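Botulinum neurotoxin type C1 (Clostridium botulinum, PDB 3N7K) probably binds gangliosides on the neuronal surface through the receptor-binding domain of its heavy chain. Local coordinates at residues Pro89-Ile94 with Ile185-Asp190. Sequence-based numbering, arbitrary orientation.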
ATOM      1  N   PRO A  89      -0.324   8.525 -18.702  1.00 30.32           N
ATOM      2  CA  PRO A  89      -0.493   9.879 -19.237  1.00 29.06           C
ATOM      3  C   PRO A  89      -1.028  10.847 -18.176  1.00 27.01           C
ATOM      4  O   PRO A  89      -1.367  10.452 -17.062  1.00 24.59           O
ATOM      5  CB  PRO A  89      -1.467   9.677 -20.406  1.00 28.87           C
ATOM      6  CG  PRO A  89      -2.251   8.477 -19.998  1.00 28.49           C
ATOM      7  CD  PRO A  89      -1.180   7.571 -19.430  1.00 29.61           C
ATOM      8  N   GLY A  90      -1.087  12.122 -18.536  1.00 26.90           N
ATOM      9  CA  GLY A  90      -1.569  13.129 -17.615  1.00 24.65           C
ATOM     10  C   GLY A  90      -3.015  12.876 -17.272  1.00 24.23           C
ATOM     11  O   GLY A  90      -3.798  12.440 -18.130  1.00 22.22           O
ATOM     12  N   TYR A  91      -3.357  13.162 -16.016  1.00 23.09           N
ATOM     13  CA  TYR A  91      -4.705  12.971 -15.496  1.00 22.23           C
ATOM     14  C   TYR A  91      -4.948  13.908 -14.334  1.00 20.67           C
ATOM     15  O   TYR A  91      -4.112  14.016 -13.443  1.00 20.91           O
ATOM     16  CB  TYR A  91      -4.879  11.552 -14.954  1.00 24.94           C
ATOM     17  CG  TYR A  91      -5.209  10.485 -15.961  1.00 27.04           C
ATOM     18  CD1 TYR A  91      -6.523  10.260 -16.362  1.00 28.64           C
ATOM     19  CD2 TYR A  91      -4.213   9.660 -16.473  1.00 29.68           C
ATOM     20  CE1 TYR A  91      -6.842   9.227 -17.246  1.00 30.82           C
ATOM     21  CE2 TYR A  91      -4.515   8.631 -17.359  1.00 31.86           C
ATOM     22  CZ  TYR A  91      -5.830   8.416 -17.738  1.00 31.84           C
ATOM     23  OH  TYR A  91      -6.120   7.379 -18.595  1.00 33.66           O
ATOM     24  N   THR A  92      -6.086  14.589 -14.343  1.00 18.83           N
ATOM     25  CA  THR A  92      -6.439  15.443 -13.222  1.00 18.91           C
ATOM     26  C   THR A  92      -7.315  14.505 -12.378  1.00 19.18           C
ATOM     27  O   THR A  92      -8.228  13.862 -12.915  1.00 20.33           O
ATOM     28  CB  THR A  92      -7.277  16.668 -13.653  1.00 19.22           C
ATOM     29  OG1 THR A  92      -6.523  17.482 -14.557  1.00 19.61           O
ATOM     30  CG2 THR A  92      -7.636  17.509 -12.438  1.00 20.48           C
ATOM     31  N   ILE A  93      -7.030  14.372 -11.083  1.00 17.14           N
ATOM     32  CA  ILE A  93      -7.858  13.480 -10.278  1.00 15.82           C
ATOM     33  C   ILE A  93      -8.751  14.216  -9.283  1.00 15.96           C
ATOM     34  O   ILE A  93      -9.923  13.859  -9.120  1.00 16.14           O
ATOM     35  CB  ILE A  93      -7.020  12.389  -9.577  1.00 13.36           C
ATOM     36  CG1 ILE A  93      -5.856  13.004  -8.799  1.00 15.12           C
ATOM     37  CG2 ILE A  93      -6.534  11.401 -10.613  1.00 11.16           C
ATOM     38  CD1 ILE A  93      -5.116  11.992  -7.938  1.00 10.20           C
ATOM     39  N   ILE A  94      -8.206  15.220  -8.603  1.00 15.73           N
ATOM     40  CA  ILE A  94      -9.018  16.032  -7.703  1.00 17.51           C
ATOM     41  C   ILE A  94      -8.831  17.448  -8.240  1.00 19.30           C
ATOM     42  O   ILE A  94      -7.697  17.916  -8.361  1.00 18.79           O
ATOM     43  CB  ILE A  94      -8.560  15.961  -6.202  1.00 16.36           C
ATOM     44  CG1 ILE A  94      -8.991  14.638  -5.557  1.00 14.75           C
ATOM     45  CG2 ILE A  94      -9.223  17.075  -5.404  1.00 14.11           C
ATOM     46  CD1 ILE A  94      -8.098  13.465  -5.871  1.00 15.48           C
ATOM     47  N   ILE A 185     -11.551  11.159 -12.725  1.00 29.27           N
ATOM     48  CA  ILE A 185     -10.344  10.901 -13.505  1.00 32.80           C
ATOM     49  C   ILE A 185     -10.473  11.543 -14.896  1.00 35.61           C
ATOM     50  O   ILE A 185     -11.379  11.202 -15.654  1.00 35.67           O
ATOM     51  CB  ILE A 185     -10.118   9.384 -13.700  1.00 32.40           C
ATOM     52  CG1 ILE A 185     -10.120   8.656 -12.351  1.00 31.51           C
ATOM     53  CG2 ILE A 185      -8.818   9.151 -14.440  1.00 31.13           C
ATOM     54  CD1 ILE A 185      -8.966   9.003 -11.459  1.00 33.19           C
ATOM     55  N   ASN A 186      -9.572  12.466 -15.231  1.00 39.19           N
ATOM     56  CA  ASN A 186      -9.609  13.122 -16.538  1.00 42.34           C
ATOM     57  C   ASN A 186      -8.255  13.271 -17.199  1.00 44.55           C
ATOM     58  O   ASN A 186      -7.358  13.913 -16.659  1.00 44.46           O
ATOM     59  CB  ASN A 186     -10.263  14.489 -16.425  1.00 41.93           C
ATOM     60  CG  ASN A 186     -11.736  14.385 -16.209  1.00 42.66           C
ATOM     61  OD1 ASN A 186     -12.437  13.726 -16.987  1.00 42.99           O
ATOM     62  ND2 ASN A 186     -12.230  15.019 -15.150  1.00 41.83           N
ATOM     63  N   LYS A 187      -8.126  12.687 -18.386  1.00 48.38           N
ATOM     64  CA  LYS A 187      -6.876  12.738 -19.128  1.00 52.50           C
ATOM     65  C   LYS A 187      -6.543  14.146 -19.611  1.00 54.58           C
ATOM     66  O   LYS A 187      -7.383  14.848 -20.177  1.00 54.15           O
ATOM     67  CB  LYS A 187      -6.923  11.773 -20.316  1.00 53.13           C
ATOM     68  CG  LYS A 187      -5.558  11.520 -20.933  1.00 55.78           C
ATOM     69  CD  LYS A 187      -5.608  10.417 -21.976  1.00 57.85           C
ATOM     70  CE  LYS A 187      -4.206  10.060 -22.457  1.00 59.75           C
ATOM     71  NZ  LYS A 187      -4.213   9.060 -23.565  1.00 60.84           N
ATOM     72  N   ILE A 188      -5.298  14.540 -19.374  1.00 57.73           N
ATOM     73  CA  ILE A 188      -4.798  15.849 -19.754  1.00 61.68           C
ATOM     74  C   ILE A 188      -4.570  15.935 -21.264  1.00 66.06           C
ATOM     75  O   ILE A 188      -4.351  14.912 -21.918  1.00 66.20           O
ATOM     76  CB  ILE A 188      -3.482  16.140 -18.986  1.00 60.67           C
ATOM     77  CG1 ILE A 188      -3.798  16.858 -17.676  1.00 61.01           C
ATOM     78  CG2 ILE A 188      -2.529  16.954 -19.832  1.00 60.82           C
ATOM     79  CD1 ILE A 188      -4.718  16.090 -16.764  1.00 61.32           C
ATOM     80  N   PRO A 189      -4.646  17.160 -21.836  1.00 70.11           N
ATOM     81  CA  PRO A 189      -4.457  17.471 -23.263  1.00 72.94           C
ATOM     82  C   PRO A 189      -3.155  16.905 -23.842  1.00 75.67           C
ATOM     83  O   PRO A 189      -2.063  17.402 -23.552  1.00 75.79           O
ATOM     84  CB  PRO A 189      -4.479  18.995 -23.285  1.00 71.94           C
ATOM     85  CG  PRO A 189      -5.477  19.308 -22.235  1.00 71.20           C
ATOM     86  CD  PRO A 189      -5.091  18.367 -21.109  1.00 70.92           C
ATOM     87  N   ASP A 190      -3.300  15.876 -24.672  1.00 78.26           N
ATOM     88  CA  ASP A 190      -2.182  15.179 -25.304  1.00 80.79           C
ATOM     89  C   ASP A 190      -1.018  16.041 -25.788  1.00 82.13           C
ATOM     90  O   ASP A 190      -0.964  17.249 -25.554  1.00 82.36           O
ATOM     91  CB  ASP A 190      -2.697  14.342 -26.481  1.00 81.68           C
ATOM     92  CG  ASP A 190      -3.809  13.391 -26.080  1.00 82.75           C
ATOM     93  OD1 ASP A 190      -3.598  12.596 -25.140  1.00 83.62           O
ATOM     94  OD2 ASP A 190      -4.890  13.435 -26.705  1.00 83.67           O
TER
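Strands 91-93 and 180-187 pair antiparallel in one sheet of the concanavalin-like, N-terminal half of the receptor-binding domain, with Thr92 and Asn186 as the hydrogen-bonded pair. Thr92 N reaches Asn186 O at 2.7 Å, and Asn186 N returns to Thr92 O at 3.0 Å. Beyond the regular pairing Ile188 N still holds Gly90 O at 2.9 Å, a nearly straight N-H (167°) that comes from above the carbonyl plane. Strand 102-107 takes the other edge of 91-93, and where it does so Ile93 and Ile94 both face Ile105, a classic beta bulge.

Tyr91 and Lys187 form the non-hydrogen-bonded pair. Lys187 CB lies over one face of the Tyr91 ring, while Asn186 N sits at the ring's edge, in its plane. Lys187 runs out to Pro89, where CE rests 3.4 Å from CB of the proline; its extended chain starts with CG turned away from the backbone N (chi1 -166°). On the buried side Ile93 and Ile185 lie side by side, CG2 of the former 3.5 Å from CD1 of the latter, and both touch Met203 of strand 202-211. Asn186, on the face it shares with Thr92, turns its amide back along its own strand, ND2 bonding Glu184 OE1. The side chains of Ile188 and Thr92 cross at about a right angle, with Ile188 CD1 3.2 Å from Thr92 OG1.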